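Galactonate dehydratase (Zobellia galactanivorans, PDB 5OLC) belongs to the enolase superfamily, pairing a mandelate racemase-type N-terminal domain with a C-terminal TIM-like barrel. Local coordinates at residues A216-P230 / L242-C255. Residues are numbered along the deposited sequence; the frame is centred on the assembly and turned at random.
Sequences ARKAEKFDISWFEEP and LRQNTTIPISGGEC
Leu242, near the end of helix 236-245, sets its CD2 methyl against Pro230, whose ring in turn lies with CB over the centre of the Phe227 ring. Apolar groups suit this layer between barrel strands and outer helices, where Leu215 of helix 209-219 also touches Phe227. As the helix gives way to loop, Thr246 and Thr247 converge on one carboxylate oxygen. Glu220 OE2 accepts from Thr246 OG1 at 2.7 Å, on its anti side, and from Thr247 N at 2.8 Å, in a nearly straight bond (174°) that arrives from above the carboxylate plane. Thr246 serves well here because its OG1, anti to the backbone N (chi1 -164°), reaches Glu220 while also lying against the methyl of Ala216. Ile248 then packs between helix 209-219 and Ile224: CD1 lies against Ala216 O and Glu220 CG, and CG2 meets Ile224 CG2 at 3.8 Å. Pro249 packs its CD against Ser225 O, and its own carbonyl receives Phe227 N at 2.8 Å, opening the parallel pairing of strands 224-228 and 250-252. Ser251 N continues it by donating to Phe227 O at 2.8 Å. The small Ser251 side chain fits over one face of the Trp226 indole, its OG 3.3 Å from the ring plane, offset toward the rim, and hydrogen-bonded to Gln275 OE1. Past the strand, Gly253 N donates to Glu229 OE2 at 3.0 Å; at its backbone angles a side chain would run into the preceding carbonyl oxygen, which glycine avoids. Glu254 OE1 lies close to Glu228 OE2, which forms a salt bridge with Lys172. The chemistry thus divides along this beta-alpha-beta unit: a doubly gripped carboxylate ties the loop after helix 236-245 to Glu220, apolar packing joins helices to strands, and acids gather at the strands' C-terminal ends, where enolase-superfamily barrels carry their active sites.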
loop_
_atom_site.group_PDB
_atom_site.type_symbol
_atom_site.label_atom_id
_atom_site.label_comp_id
_atom_site.label_asym_id
_atom_site.label_seq_id
_atom_site.Cartn_x
_atom_site.Cartn_y
_atom_site.Cartn_z
ATOM N N ALA A 216 28.424 3.380 9.285
ATOM C CA ALA A 216 27.893 2.050 9.582
ATOM C C ALA A 216 28.688 0.956 8.852
ATOM O O ALA A 216 29.315 0.140 9.523
ATOM C CB ALA A 216 26.418 1.981 9.220
ATOM N N ARG A 217 28.747 1.007 7.499
ATOM C CA ARG A 217 29.476 0.056 6.644
ATOM C C ARG A 217 30.954 -0.096 7.020
ATOM O O ARG A 217 31.490 -1.207 6.986
ATOM C CB ARG A 217 29.369 0.453 5.162
ATOM C CG ARG A 217 28.015 0.184 4.521
ATOM C CD ARG A 217 28.090 0.340 3.015
ATOM N NE ARG A 217 26.799 0.091 2.371
ATOM C CZ ARG A 217 26.084 1.015 1.736
ATOM N NH1 ARG A 217 26.525 2.264 1.649
ATOM N NH2 ARG A 217 24.923 0.694 1.176
ATOM N N LYS A 218 31.606 1.021 7.369
ATOM C CA LYS A 218 33.017 1.043 7.748
ATOM C C LYS A 218 33.259 0.528 9.176
ATOM O O LYS A 218 34.265 -0.136 9.409
ATOM C CB LYS A 218 33.612 2.450 7.546
ATOM N N ALA A 219 32.336 0.822 10.119
ATOM C CA ALA A 219 32.443 0.424 11.528
ATOM C C ALA A 219 31.952 -1.002 11.847
ATOM O O ALA A 219 32.153 -1.472 12.973
ATOM C CB ALA A 219 31.736 1.436 12.417
ATOM N N GLU A 220 31.331 -1.682 10.861
ATOM C CA GLU A 220 30.805 -3.044 10.990
ATOM C C GLU A 220 31.858 -4.038 11.511
ATOM O O GLU A 220 31.560 -4.827 12.422
ATOM C CB GLU A 220 30.225 -3.527 9.655
ATOM C CG GLU A 220 28.782 -3.102 9.430
ATOM C CD GLU A 220 28.078 -3.660 8.204
ATOM O OE1 GLU A 220 28.725 -4.369 7.400
ATOM O OE2 GLU A 220 26.865 -3.392 8.057
ATOM N N LYS A 221 33.102 -3.949 10.964
ATOM C CA LYS A 221 34.272 -4.775 11.311
ATOM C C LYS A 221 34.681 -4.726 12.795
ATOM O O LYS A 221 35.384 -5.622 13.259
ATOM C CB LYS A 221 35.481 -4.446 10.413
ATOM C CG LYS A 221 35.775 -2.963 10.241
ATOM C CD LYS A 221 37.127 -2.735 9.592
ATOM C CE LYS A 221 37.285 -1.331 9.065
ATOM N NZ LYS A 221 38.707 -0.893 9.059
ATOM N N PHE A 222 34.228 -3.703 13.531
ATOM C CA PHE A 222 34.549 -3.514 14.947
ATOM C C PHE A 222 33.470 -4.061 15.902
ATOM O O PHE A 222 33.499 -3.733 17.096
ATOM C CB PHE A 222 34.866 -2.030 15.232
ATOM C CG PHE A 222 35.892 -1.437 14.293
ATOM C CD1 PHE A 222 37.235 -1.785 14.394
ATOM C CD2 PHE A 222 35.513 -0.554 13.289
ATOM C CE1 PHE A 222 38.181 -1.257 13.506
ATOM C CE2 PHE A 222 36.463 -0.019 12.408
ATOM C CZ PHE A 222 37.790 -0.369 12.527
ATOM N N ASP A 223 32.555 -4.930 15.385
ATOM C CA ASP A 223 31.447 -5.562 16.122
ATOM C C ASP A 223 30.675 -4.550 16.984
ATOM O O ASP A 223 30.855 -4.484 18.210
ATOM C CB ASP A 223 31.922 -6.788 16.935
ATOM C CG ASP A 223 30.846 -7.467 17.781
ATOM O OD1 ASP A 223 29.953 -8.116 17.197
ATOM O OD2 ASP A 223 30.906 -7.351 19.032
ATOM N N ILE A 224 29.845 -3.732 16.325
ATOM C CA ILE A 224 29.055 -2.727 17.036
ATOM C C ILE A 224 27.705 -3.312 17.416
ATOM O O ILE A 224 26.979 -3.799 16.543
ATOM C CB ILE A 224 28.972 -1.363 16.296
ATOM C CG1 ILE A 224 30.383 -0.823 15.921
ATOM C CG2 ILE A 224 28.153 -0.333 17.087
ATOM C CD1 ILE A 224 31.480 -0.779 17.067
ATOM N N SER A 225 27.398 -3.296 18.728
ATOM C CA SER A 225 26.153 -3.826 19.280
ATOM C C SER A 225 24.918 -3.061 18.798
ATOM O O SER A 225 23.894 -3.690 18.546
ATOM C CB SER A 225 26.222 -3.923 20.796
ATOM O OG SER A 225 27.230 -4.858 21.149
ATOM N N TRP A 226 25.024 -1.724 18.624
ATOM C CA TRP A 226 23.954 -0.901 18.057
ATOM C C TRP A 226 24.405 0.534 17.732
ATOM O O TRP A 226 25.387 1.024 18.291
ATOM C CB TRP A 226 22.634 -0.911 18.885
ATOM C CG TRP A 226 22.592 -0.040 20.100
ATOM C CD1 TRP A 226 22.578 1.322 20.135
ATOM C CD2 TRP A 226 22.397 -0.476 21.450
ATOM N NE1 TRP A 226 22.470 1.760 21.431
ATOM C CE2 TRP A 226 22.368 0.676 22.263
ATOM C CE3 TRP A 226 22.321 -1.737 22.066
ATOM C CZ2 TRP A 226 22.244 0.608 23.655
ATOM C CZ3 TRP A 226 22.185 -1.803 23.444
ATOM C CH2 TRP A 226 22.134 -0.641 24.223
ATOM N N PHE A 227 23.653 1.197 16.827
ATOM C CA PHE A 227 23.859 2.575 16.424
ATOM C C PHE A 227 22.669 3.399 16.930
ATOM O O PHE A 227 21.542 3.251 16.445
ATOM C CB PHE A 227 24.060 2.684 14.897
ATOM C CG PHE A 227 24.583 4.000 14.343
ATOM C CD1 PHE A 227 24.863 5.072 15.188
ATOM C CD2 PHE A 227 24.778 4.168 12.975
ATOM C CE1 PHE A 227 25.328 6.279 14.677
ATOM C CE2 PHE A 227 25.255 5.379 12.464
ATOM C CZ PHE A 227 25.519 6.427 13.318
ATOM N N GLU A 228 22.942 4.241 17.948
ATOM C CA GLU A 228 21.980 5.112 18.620
ATOM C C GLU A 228 21.827 6.445 17.910
ATOM O O GLU A 228 22.822 7.061 17.523
ATOM C CB GLU A 228 22.357 5.309 20.099
ATOM C CG GLU A 228 21.160 5.611 20.986
ATOM C CD GLU A 228 21.469 5.795 22.459
ATOM O OE1 GLU A 228 21.867 4.803 23.110
ATOM O OE2 GLU A 228 21.270 6.919 22.975
ATOM N N GLU A 229 20.558 6.870 17.739
ATOM C CA GLU A 229 20.132 8.103 17.067
ATOM C C GLU A 229 21.012 8.427 15.806
ATOM O O GLU A 229 21.672 9.472 15.775
ATOM C CB GLU A 229 20.061 9.264 18.088
ATOM C CG GLU A 229 18.924 9.140 19.092
ATOM C CD GLU A 229 17.569 9.670 18.656
ATOM O OE1 GLU A 229 17.438 10.904 18.482
ATOM O OE2 GLU A 229 16.616 8.862 18.570
ATOM N N PRO A 230 21.083 7.518 14.792
ATOM C CA PRO A 230 21.969 7.763 13.632
ATOM C C PRO A 230 21.636 8.967 12.748
ATOM O O PRO A 230 22.550 9.594 12.220
ATOM C CB PRO A 230 21.871 6.461 12.845
ATOM C CG PRO A 230 20.547 5.898 13.218
ATOM C CD PRO A 230 20.411 6.210 14.662
ATOM N N LEU A 242 18.619 2.812 6.463
ATOM C CA LEU A 242 19.871 2.522 7.163
ATOM C C LEU A 242 19.860 1.111 7.725
ATOM O O LEU A 242 20.850 0.388 7.589
ATOM C CB LEU A 242 20.121 3.555 8.266
ATOM C CG LEU A 242 21.482 3.527 8.933
ATOM C CD1 LEU A 242 22.591 3.747 7.950
ATOM C CD2 LEU A 242 21.574 4.578 9.946
ATOM N N ARG A 243 18.714 0.709 8.303
ATOM C CA ARG A 243 18.464 -0.620 8.860
ATOM C C ARG A 243 18.609 -1.684 7.755
ATOM O O ARG A 243 19.174 -2.753 7.999
ATOM C CB ARG A 243 17.040 -0.648 9.435
ATOM C CG ARG A 243 16.892 -1.431 10.719
ATOM C CD ARG A 243 15.434 -1.544 11.064
ATOM N NE ARG A 243 15.180 -2.662 11.968
ATOM C CZ ARG A 243 13.964 -3.092 12.275
ATOM N NH1 ARG A 243 12.897 -2.520 11.737
ATOM N NH2 ARG A 243 13.805 -4.106 13.120
ATOM N N GLN A 244 18.128 -1.363 6.532
ATOM C CA GLN A 244 18.168 -2.229 5.348
ATOM C C GLN A 244 19.575 -2.354 4.769
ATOM O O GLN A 244 19.903 -3.399 4.217
ATOM C CB GLN A 244 17.196 -1.719 4.261
ATOM C CG GLN A 244 15.719 -1.954 4.591
ATOM C CD GLN A 244 14.712 -1.238 3.706
ATOM O OE1 GLN A 244 15.032 -0.317 2.942
ATOM N NE2 GLN A 244 13.449 -1.633 3.823
ATOM N N ASN A 245 20.402 -1.300 4.894
ATOM C CA ASN A 245 21.745 -1.244 4.314
ATOM C C ASN A 245 22.916 -1.538 5.290
ATOM O O ASN A 245 24.066 -1.608 4.839
ATOM C CB ASN A 245 21.939 0.099 3.611
ATOM C CG ASN A 245 21.366 0.142 2.205
ATOM O OD1 ASN A 245 22.050 0.545 1.262
ATOM N ND2 ASN A 245 20.072 -0.144 2.030
ATOM N N THR A 246 22.635 -1.764 6.601
ATOM C CA THR A 246 23.684 -2.121 7.560
ATOM C C THR A 246 23.278 -3.305 8.463
ATOM O O THR A 246 22.088 -3.551 8.696
ATOM C CB THR A 246 24.196 -0.906 8.356
ATOM O OG1 THR A 246 25.435 -1.263 8.975
ATOM C CG2 THR A 246 23.210 -0.407 9.413
ATOM N N THR A 247 24.290 -4.039 8.951
ATOM C CA THR A 247 24.106 -5.185 9.846
ATOM C C THR A 247 23.957 -4.724 11.300
ATOM O O THR A 247 23.301 -5.411 12.084
ATOM C CB THR A 247 25.223 -6.229 9.673
ATOM O OG1 THR A 247 26.475 -5.689 10.099
ATOM C CG2 THR A 247 25.330 -6.743 8.248
ATOM N N ILE A 248 24.566 -3.561 11.654
ATOM C CA ILE A 248 24.534 -2.956 12.997
ATOM C C ILE A 248 23.089 -2.567 13.377
ATOM O O ILE A 248 22.478 -1.769 12.655
ATOM C CB ILE A 248 25.502 -1.740 13.118
ATOM C CG1 ILE A 248 26.926 -2.075 12.616
ATOM C CG2 ILE A 248 25.514 -1.194 14.555
ATOM C CD1 ILE A 248 27.827 -0.860 12.349
ATOM N N PRO A 249 22.537 -3.101 14.498
ATOM C CA PRO A 249 21.159 -2.749 14.893
ATOM C C PRO A 249 20.961 -1.258 15.137
ATOM O O PRO A 249 21.863 -0.591 15.634
ATOM C CB PRO A 249 20.926 -3.576 16.153
ATOM C CG PRO A 249 21.904 -4.678 16.060
ATOM C CD PRO A 249 23.116 -4.069 15.442
ATOM N N ILE A 250 19.804 -0.730 14.713
ATOM C CA ILE A 250 19.474 0.697 14.770
ATOM C C ILE A 250 18.609 1.027 15.980
ATOM O O ILE A 250 17.538 0.448 16.160
ATOM C CB ILE A 250 18.859 1.174 13.413
ATOM C CG1 ILE A 250 19.774 0.835 12.188
ATOM C CG2 ILE A 250 18.453 2.650 13.429
ATOM C CD1 ILE A 250 21.250 1.410 12.157
ATOM N N SER A 251 19.112 1.947 16.815
ATOM C CA SER A 251 18.472 2.439 18.035
ATOM C C SER A 251 17.920 3.825 17.810
ATOM O O SER A 251 18.497 4.593 17.038
ATOM C CB SER A 251 19.485 2.515 19.165
ATOM O OG SER A 251 19.327 1.437 20.067
ATOM N N GLY A 252 16.840 4.150 18.515
ATOM C CA GLY A 252 16.219 5.465 18.411
ATOM C C GLY A 252 14.946 5.611 19.203
ATOM O O GLY A 252 14.322 4.618 19.571
ATOM N N GLY A 253 14.564 6.851 19.458
ATOM C CA GLY A 253 13.347 7.152 20.193
ATOM C C GLY A 253 13.583 8.060 21.371
ATOM O O GLY A 253 12.621 8.394 22.062
ATOM N N GLU A 254 14.864 8.468 21.620
ATOM C CA GLU A 254 15.224 9.403 22.699
ATOM C C GLU A 254 14.214 10.548 22.651
ATOM O O GLU A 254 13.516 10.801 23.627
ATOM C CB GLU A 254 16.603 10.030 22.440
ATOM C CG GLU A 254 17.826 9.199 22.772
ATOM C CD GLU A 254 19.101 10.027 22.777
ATOM O OE1 GLU A 254 20.121 9.541 22.237
ATOM O OE2 GLU A 254 19.079 11.169 23.299
ATOM N N CYS A 255 14.084 11.156 21.448
ATOM C CA CYS A 255 13.242 12.293 21.085
ATOM C C CYS A 255 11.776 11.920 20.748
ATOM O O CYS A 255 11.024 12.774 20.262
ATOM C CB CYS A 255 13.901 13.077 19.954
ATOM S SG CYS A 255 15.689 13.286 20.152
#